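Local structure of phospholipase C beta (Meleagris gallopavo, 1JAD) at residues Ser159-Ala162 / Ala163-Arg166; Arg147-Arg150 / Ile151-Met155; Tyr223-Lys226 / Leu227-Thr231. The protein forms the long, almost wholly helical C-terminal region of a phospholipase C of the beta family, seen here paired with a second copy of itself. All blocks are in the same frame, centred on the assembly; numbering follows the deposited sequence.

Interaction 1: Ser159-Ala162 / Ala163-Arg166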
loop_
_atom_site.group_PDB
_atom_site.type_symbol
_atom_site.label_atom_id
_atom_site.label_comp_id
_atom_site.label_asym_id
_atom_site.label_seq_id
_atom_site.Cartn_x
_atom_site.Cartn_y
_atom_site.Cartn_z
ATOM N N SER A 159 14.078 6.157 -61.672
ATOM C CA SER A 159 14.427 4.908 -62.329
ATOM C C SER A 159 15.926 4.728 -62.485
ATOM O O SER A 159 16.399 4.315 -63.543
ATOM C CB SER A 159 13.746 4.827 -63.695
ATOM O OG SER A 159 12.337 4.756 -63.550
ATOM N N ASP A 160 16.672 5.040 -61.426
ATOM C CA ASP A 160 18.126 4.898 -61.437
ATOM C C ASP A 160 18.609 4.258 -60.140
ATOM O O ASP A 160 18.534 4.874 -59.078
ATOM C CB ASP A 160 18.799 6.256 -61.604
ATOM C CG ASP A 160 20.301 6.139 -61.670
ATOM O OD1 ASP A 160 20.789 5.428 -62.574
ATOM O OD2 ASP A 160 20.996 6.742 -60.824
ATOM N N LYS A 161 19.112 3.030 -60.233
ATOM C CA LYS A 161 19.586 2.303 -59.056
ATOM C C LYS A 161 20.307 3.142 -58.007
ATOM O O LYS A 161 19.700 3.550 -57.017
ATOM C CB LYS A 161 20.475 1.125 -59.476
ATOM C CG LYS A 161 19.703 -0.108 -59.946
ATOM C CD LYS A 161 18.785 0.193 -61.122
ATOM C CE LYS A 161 17.974 -1.038 -61.518
ATOM N NZ LYS A 161 17.025 -0.754 -62.635
ATOM N N ALA A 162 21.594 3.396 -58.219
ATOM C CA ALA A 162 22.391 4.175 -57.275
ATOM C C ALA A 162 21.571 5.253 -56.579
ATOM O O ALA A 162 21.763 5.520 -55.394
ATOM C CB ALA A 162 23.576 4.809 -57.986
ATOM N N ALA A 163 20.653 5.865 -57.324
ATOM C CA ALA A 163 19.798 6.915 -56.784
ATOM C C ALA A 163 18.793 6.376 -55.775
ATOM O O ALA A 163 18.790 6.777 -54.611
ATOM C CB ALA A 163 19.067 7.612 -57.916
ATOM N N GLN A 164 17.943 5.463 -56.228
ATOM C CA GLN A 164 16.931 4.880 -55.365
ATOM C C GLN A 164 17.501 4.138 -54.153
ATOM O O GLN A 164 16.818 3.971 -53.143
ATOM C CB GLN A 164 16.014 3.970 -56.191
ATOM C CG GLN A 164 16.726 3.054 -57.162
ATOM C CD GLN A 164 15.763 2.187 -57.966
ATOM O OE1 GLN A 164 14.890 2.694 -58.675
ATOM N NE2 GLN A 164 15.923 0.872 -57.857
ATOM N N GLU A 165 18.758 3.718 -54.240
ATOM C CA GLU A 165 19.390 3.009 -53.133
ATOM C C GLU A 165 19.682 4.031 -52.053
ATOM O O GLU A 165 19.476 3.774 -50.869
ATOM C CB GLU A 165 20.688 2.350 -53.599
ATOM C CG GLU A 165 20.551 1.688 -54.967
ATOM C CD GLU A 165 19.407 0.683 -55.041
ATOM O OE1 GLU A 165 19.028 0.302 -56.173
ATOM O OE2 GLU A 165 18.899 0.265 -53.975
ATOM N N ARG A 166 20.161 5.195 -52.476
ATOM C CA ARG A 166 20.461 6.291 -51.563
ATOM C C ARG A 166 19.182 6.707 -50.865
ATOM O O ARG A 166 19.152 6.880 -49.645
ATOM C CB ARG A 166 21.021 7.487 -52.334
ATOM C CG ARG A 166 22.478 7.365 -52.716
ATOM C CD ARG A 166 22.863 8.442 -53.715
ATOM N NE ARG A 166 22.313 8.161 -55.041
ATOM C CZ ARG A 166 22.452 8.960 -56.095
ATOM N NH1 ARG A 166 23.125 10.096 -55.982
ATOM N NH2 ARG A 166 21.940 8.612 -57.267
#

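Interaction 2: Arg147-Arg150 / Ile151-Met155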
loop_
_atom_site.group_PDB
_atom_site.type_symbol
_atom_site.label_atom_id
_atom_site.label_comp_id
_atom_site.label_asym_id
_atom_site.label_seq_id
_atom_site.Cartn_x
_atom_site.Cartn_y
_atom_site.Cartn_z
ATOM N N ARG A 147 6.827 3.970 -44.148
ATOM C CA ARG A 147 8.095 3.573 -44.745
ATOM C C ARG A 147 7.846 2.873 -46.074
ATOM O O ARG A 147 8.390 3.291 -47.106
ATOM C CB ARG A 147 8.858 2.636 -43.805
ATOM C CG ARG A 147 10.317 2.419 -44.176
ATOM C CD ARG A 147 10.898 1.293 -43.333
ATOM N NE ARG A 147 10.355 -0.005 -43.729
ATOM C CZ ARG A 147 10.796 -0.703 -44.773
ATOM N NH1 ARG A 147 11.789 -0.221 -45.513
ATOM N NH2 ARG A 147 10.249 -1.876 -45.082
ATOM N N LEU A 148 7.024 1.819 -46.062
ATOM C CA LEU A 148 6.735 1.093 -47.298
ATOM C C LEU A 148 6.235 2.038 -48.383
ATOM O O LEU A 148 6.684 1.971 -49.528
ATOM C CB LEU A 148 5.667 -0.001 -47.106
ATOM C CG LEU A 148 5.908 -1.404 -46.546
ATOM C CD1 LEU A 148 7.172 -1.968 -47.165
ATOM C CD2 LEU A 148 6.040 -1.377 -45.068
ATOM N N ASP A 149 5.291 2.903 -48.015
ATOM C CA ASP A 149 4.699 3.850 -48.956
ATOM C C ASP A 149 5.723 4.854 -49.505
ATOM O O ASP A 149 5.730 5.146 -50.704
ATOM C CB ASP A 149 3.529 4.583 -48.290
ATOM C CG ASP A 149 2.722 5.415 -49.274
ATOM O OD1 ASP A 149 3.148 6.541 -49.621
ATOM O OD2 ASP A 149 1.659 4.929 -49.723
ATOM N N ARG A 150 6.590 5.377 -48.640
ATOM C CA ARG A 150 7.599 6.314 -49.107
ATOM C C ARG A 150 8.484 5.630 -50.138
ATOM O O ARG A 150 8.850 6.233 -51.148
ATOM C CB ARG A 150 8.438 6.819 -47.941
ATOM C CG ARG A 150 7.698 7.763 -47.013
ATOM C CD ARG A 150 8.455 7.887 -45.702
ATOM N NE ARG A 150 7.761 8.690 -44.697
ATOM C CZ ARG A 150 8.088 8.692 -43.409
ATOM N NH1 ARG A 150 9.095 7.932 -42.977
ATOM N NH2 ARG A 150 7.414 9.443 -42.548
ATOM N N ILE A 151 8.827 4.367 -49.892
ATOM C CA ILE A 151 9.658 3.627 -50.837
ATOM C C ILE A 151 8.902 3.473 -52.148
ATOM O O ILE A 151 9.421 3.810 -53.214
ATOM C CB ILE A 151 10.002 2.214 -50.327
ATOM C CG1 ILE A 151 10.932 2.289 -49.114
ATOM C CG2 ILE A 151 10.621 1.399 -51.448
ATOM C CD1 ILE A 151 12.252 2.927 -49.387
ATOM N N GLN A 152 7.675 2.958 -52.067
ATOM C CA GLN A 152 6.838 2.758 -53.252
ATOM C C GLN A 152 6.811 4.027 -54.113
ATOM O O GLN A 152 7.268 4.013 -55.253
ATOM C CB GLN A 152 5.418 2.357 -52.831
ATOM C CG GLN A 152 4.511 1.927 -53.973
ATOM C CD GLN A 152 3.182 1.339 -53.494
ATOM O OE1 GLN A 152 2.429 1.985 -52.754
ATOM N NE2 GLN A 152 2.884 0.109 -53.923
ATOM N N VAL A 153 6.289 5.122 -53.568
ATOM C CA VAL A 153 6.234 6.388 -54.291
ATOM C C VAL A 153 7.600 6.761 -54.883
ATOM O O VAL A 153 7.691 7.277 -55.997
ATOM C CB VAL A 153 5.770 7.537 -53.362
ATOM C CG1 VAL A 153 6.005 8.887 -54.031
ATOM C CG2 VAL A 153 4.297 7.383 -53.046
HETATM N N MSE A 154 8.663 6.485 -54.138
HETATM C CA MSE A 154 10.008 6.815 -54.593
HETATM C C MSE A 154 10.422 6.033 -55.844
HETATM O O MSE A 154 10.727 6.633 -56.883
HETATM C CB MSE A 154 11.015 6.597 -53.443
HETATM C CG MSE A 154 12.447 7.044 -53.736
HETATM SE SE MSE A 154 13.456 5.877 -54.702
HETATM C CE MSE A 154 13.896 4.690 -53.418
HETATM N N MSE A 155 10.427 4.703 -55.749
HETATM C CA MSE A 155 10.818 3.837 -56.860
HETATM C C MSE A 155 10.192 4.200 -58.207
HETATM O O MSE A 155 10.847 4.086 -59.240
HETATM C CB MSE A 155 10.489 2.372 -56.534
HETATM C CG MSE A 155 11.289 1.757 -55.388
HETATM SE SE MSE A 155 13.060 1.512 -55.747
HETATM C CE MSE A 155 12.980 0.264 -57.067
#

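Interaction 3: Tyr223-Lys226 / Leu227-Thr231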
loop_
_atom_site.group_PDB
_atom_site.type_symbol
_atom_site.label_atom_id
_atom_site.label_comp_id
_atom_site.label_asym_id
_atom_site.label_seq_id
_atom_site.Cartn_x
_atom_site.Cartn_y
_atom_site.Cartn_z
ATOM N N TYR A 223 -14.104 8.295 25.786
ATOM C CA TYR A 223 -13.620 7.643 26.992
ATOM C C TYR A 223 -13.341 8.670 28.082
ATOM O O TYR A 223 -13.875 8.578 29.194
ATOM C CB TYR A 223 -12.349 6.850 26.698
ATOM C CG TYR A 223 -11.679 6.320 27.939
ATOM C CD1 TYR A 223 -12.263 5.303 28.698
ATOM C CD2 TYR A 223 -10.485 6.881 28.390
ATOM C CE1 TYR A 223 -11.673 4.861 29.882
ATOM C CE2 TYR A 223 -9.884 6.452 29.567
ATOM C CZ TYR A 223 -10.481 5.445 30.311
ATOM O OH TYR A 223 -9.882 5.048 31.482
ATOM N N GLU A 224 -12.506 9.653 27.767
ATOM C CA GLU A 224 -12.179 10.696 28.734
ATOM C C GLU A 224 -13.452 11.300 29.326
ATOM O O GLU A 224 -13.634 11.337 30.546
ATOM C CB GLU A 224 -11.357 11.797 28.064
ATOM C CG GLU A 224 -10.013 11.332 27.519
ATOM C CD GLU A 224 -9.324 12.406 26.692
ATOM O OE1 GLU A 224 -8.975 13.466 27.254
ATOM O OE2 GLU A 224 -9.144 12.192 25.476
ATOM N N GLU A 225 -14.336 11.761 28.451
ATOM C CA GLU A 225 -15.584 12.372 28.881
ATOM C C GLU A 225 -16.284 11.461 29.883
ATOM O O GLU A 225 -16.428 11.810 31.054
ATOM C CB GLU A 225 -16.489 12.613 27.670
ATOM C CG GLU A 225 -17.558 13.679 27.869
ATOM C CD GLU A 225 -18.560 13.364 28.971
ATOM O OE1 GLU A 225 -18.148 13.214 30.142
ATOM O OE2 GLU A 225 -19.771 13.280 28.664
ATOM N N LYS A 226 -16.710 10.294 29.409
ATOM C CA LYS A 226 -17.401 9.308 30.229
ATOM C C LYS A 226 -16.815 9.152 31.629
ATOM O O LYS A 226 -17.547 9.134 32.628
ATOM C CB LYS A 226 -17.377 7.948 29.531
ATOM C CG LYS A 226 -18.136 7.904 28.227
ATOM C CD LYS A 226 -19.619 8.116 28.452
ATOM C CE LYS A 226 -20.394 7.972 27.150
ATOM N NZ LYS A 226 -21.863 8.084 27.372
ATOM N N LEU A 227 -15.492 9.047 31.692
ATOM C CA LEU A 227 -14.787 8.860 32.955
ATOM C C LEU A 227 -14.915 10.050 33.918
ATOM O O LEU A 227 -14.960 9.873 35.134
ATOM C CB LEU A 227 -13.308 8.574 32.671
ATOM C CG LEU A 227 -12.507 7.907 33.786
ATOM C CD1 LEU A 227 -13.095 6.528 34.036
ATOM C CD2 LEU A 227 -11.040 7.779 33.395
ATOM N N LYS A 228 -14.979 11.257 33.371
ATOM C CA LYS A 228 -15.082 12.469 34.179
ATOM C C LYS A 228 -16.457 12.634 34.832
ATOM O O LYS A 228 -16.585 13.268 35.880
ATOM C CB LYS A 228 -14.724 13.684 33.306
ATOM C CG LYS A 228 -13.270 13.623 32.796
ATOM C CD LYS A 228 -12.991 14.526 31.591
ATOM C CE LYS A 228 -13.129 16.001 31.906
ATOM N NZ LYS A 228 -12.840 16.825 30.700
ATOM N N THR A 229 -17.481 12.057 34.220
ATOM C CA THR A 229 -18.825 12.143 34.775
ATOM C C THR A 229 -19.181 10.872 35.528
ATOM O O THR A 229 -20.110 10.865 36.331
ATOM C CB THR A 229 -19.881 12.353 33.681
ATOM O OG1 THR A 229 -19.770 11.309 32.704
ATOM C CG2 THR A 229 -19.711 13.712 33.027
ATOM N N LEU A 230 -18.436 9.803 35.259
ATOM C CA LEU A 230 -18.655 8.500 35.887
ATOM C C LEU A 230 -18.950 8.538 37.385
ATOM O O LEU A 230 -19.920 7.934 37.833
ATOM C CB LEU A 230 -17.444 7.589 35.641
ATOM C CG LEU A 230 -17.421 6.196 36.283
ATOM C CD1 LEU A 230 -18.581 5.346 35.774
ATOM C CD2 LEU A 230 -16.093 5.531 35.962
ATOM N N THR A 231 -18.117 9.236 38.156
ATOM C CA THR A 231 -18.303 9.320 39.607
ATOM C C THR A 231 -19.694 9.776 40.053
ATOM O O THR A 231 -20.217 9.288 41.047
ATOM C CB THR A 231 -17.260 10.258 40.246
ATOM O OG1 THR A 231 -15.944 9.740 40.018
ATOM C CG2 THR A 231 -17.498 10.375 41.738
#

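Interaction 1: Ser159-Ala162 / Ala163-Arg166
Arg-166 reaches back to the carbonyl of Ala-162 in the opening turn of helix 161-245. Its NE lies 2.7 Å from Ala-162 O, with an N-H...acceptor angle of 150°. NE stands above the carbonyl plane, 50° out of it, so this bond uses no lone-pair direction. A bend at chi3 (-74°) turns NE back to that carbonyl, which also takes a weak bond from the backbone N of Arg-166; the outer end of the guanidinium is less surely placed. In the backbone of this first turn, Asp-160 O accepts a hydrogen bond from Gln-164 N at 3.0 Å. Asp-160 also lays its carboxylate beside the next turn, with OD2 3.6 Å from CB of Ala-163. Lys-161 and Glu-165 run alongside one another, CB of Lys-161 being 3.7 Å from OE1 of Glu-165.

Farther out, Gln-164 packs on Met-154 and Met-155 of helix 75-155, and Lys-161 packs on Leu-72 of the second subunit. The lysine chain bends at chi2 and then runs straight through CD and CE to NZ, which ends 6.8 Å from Glu-165 OE1.

Interaction 2: Arg147-Arg150 / Ile151-Met155
The last turns of helix 75-155 join Arg-147 to Ile-151 and Asp-149 to Val-153 by regular alpha-helical geometry. Ile-151 N bonds to Arg-147 O at 3.0 Å, Gln-152 N to Leu-148 O at 2.9 Å, and Val-153 N to Asp-149 O at the same length. The fourth bond of the ladder, from Met-154 N to Arg-150 O, is less straight (145°).

Between the side chains, Asp-149 and Val-153 cross obliquely. OD1 of Asp-149 meets CG2 of Val-153 at 3.7 Å, a branch that also rests 3.5 Å from the backbone O of Asp-149. The CG1 branch of Ile-151 stands anti to its own carbonyl carbon (chi1 -68°), which brings it back over the preceding turn, 3.4 Å from Arg-147 O. Beyond it the Arg-147 guanidinium is only a loose neighbour, NH1 being 4.5 Å from CG1 of Ile-151.

That guanidinium has polar partners of its own, a salt bridge to Glu-144 and a weak hydrogen bond to Asn-172, and the Arg-147 side chain packs on His-175 and on Met-85 of the second subunit. Met-154, built as selenomethionine, packs on Leu-167, while its carbonyl takes a hydrogen bond from Ser-157 OG. One face thus meets the following helix as the chain prepares to reverse, as at the closed end of an antiparallel helical hairpin.

Interaction 3: Tyr223-Lys226 / Leu227-Thr231
Tyr-223 and Leu-227 form the packed side of this contact, on one face of helix 161-245. The two side chains lie side by side and point the same way. CD2 of Leu-227 comes within 3.5 Å of Tyr-223 OH and 3.9 Å of Tyr-223 CZ, meeting the phenol end of the ring obliquely. Both residues have CG opposite the backbone N (chi1 171° for Tyr-223, -160° for Leu-227), the shared setting that carries them in the same direction. Both are buried. The tyrosine packs on His-95, Asp-96 and Arg-99 of helix 75-155 and on Lys-140 of the second subunit, and Leu-227 packs on Val-180 of that subunit. The backbone beneath is regular, Leu-227 N bonding to Tyr-223 O at 3.0 Å.

The other side is looser, and Glu-225 and Lys-228 there are exposed. The carboxylate of Glu-225, turned back by its bend at chi2, passes across Thr-229, with OE1 3.3 Å from CG2. The threonine hydroxyl has its polar partner one turn on, in a hydrogen bond with Glu-233 OE2. Lys-228 lays its aliphatic chain over the preceding turn, CG being 3.2 Å from Glu-224 O, while its amine stays well short of both glutamates.

The backbone bonding is also less uniform here. Lys-228 N is shared between Glu-224 O at 3.1 Å and Glu-225 O at 2.8 Å, and the bonds from Thr-229 N to Glu-225 O and Lys-226 O are weak. A buried face carrying Tyr-223 and Leu-227 and an exposed one carrying Glu-225 and Lys-228 are the division expected of an amphipathic helix in a coiled-coil bundle.

Overall arrangement
From the N terminus, interaction 2 comes first, near the end of helix 75-155. The chain then reverses through a short connection, and interaction 1 opens helix 161-245; interaction 3 lies much farther along that same helix. Each closes only turns of helix, and the three follow in series without nesting or crossing. Interactions 1 and 2, with centres 13 Å apart, touch each other directly, tying the two helices together beside their connection. Interaction 3 sits on the opposite side of the chain's centre, about 96 Å from interaction 1 between centres, and again joins helix 161-245 to helix 75-155. All three have neighbours in the second subunit.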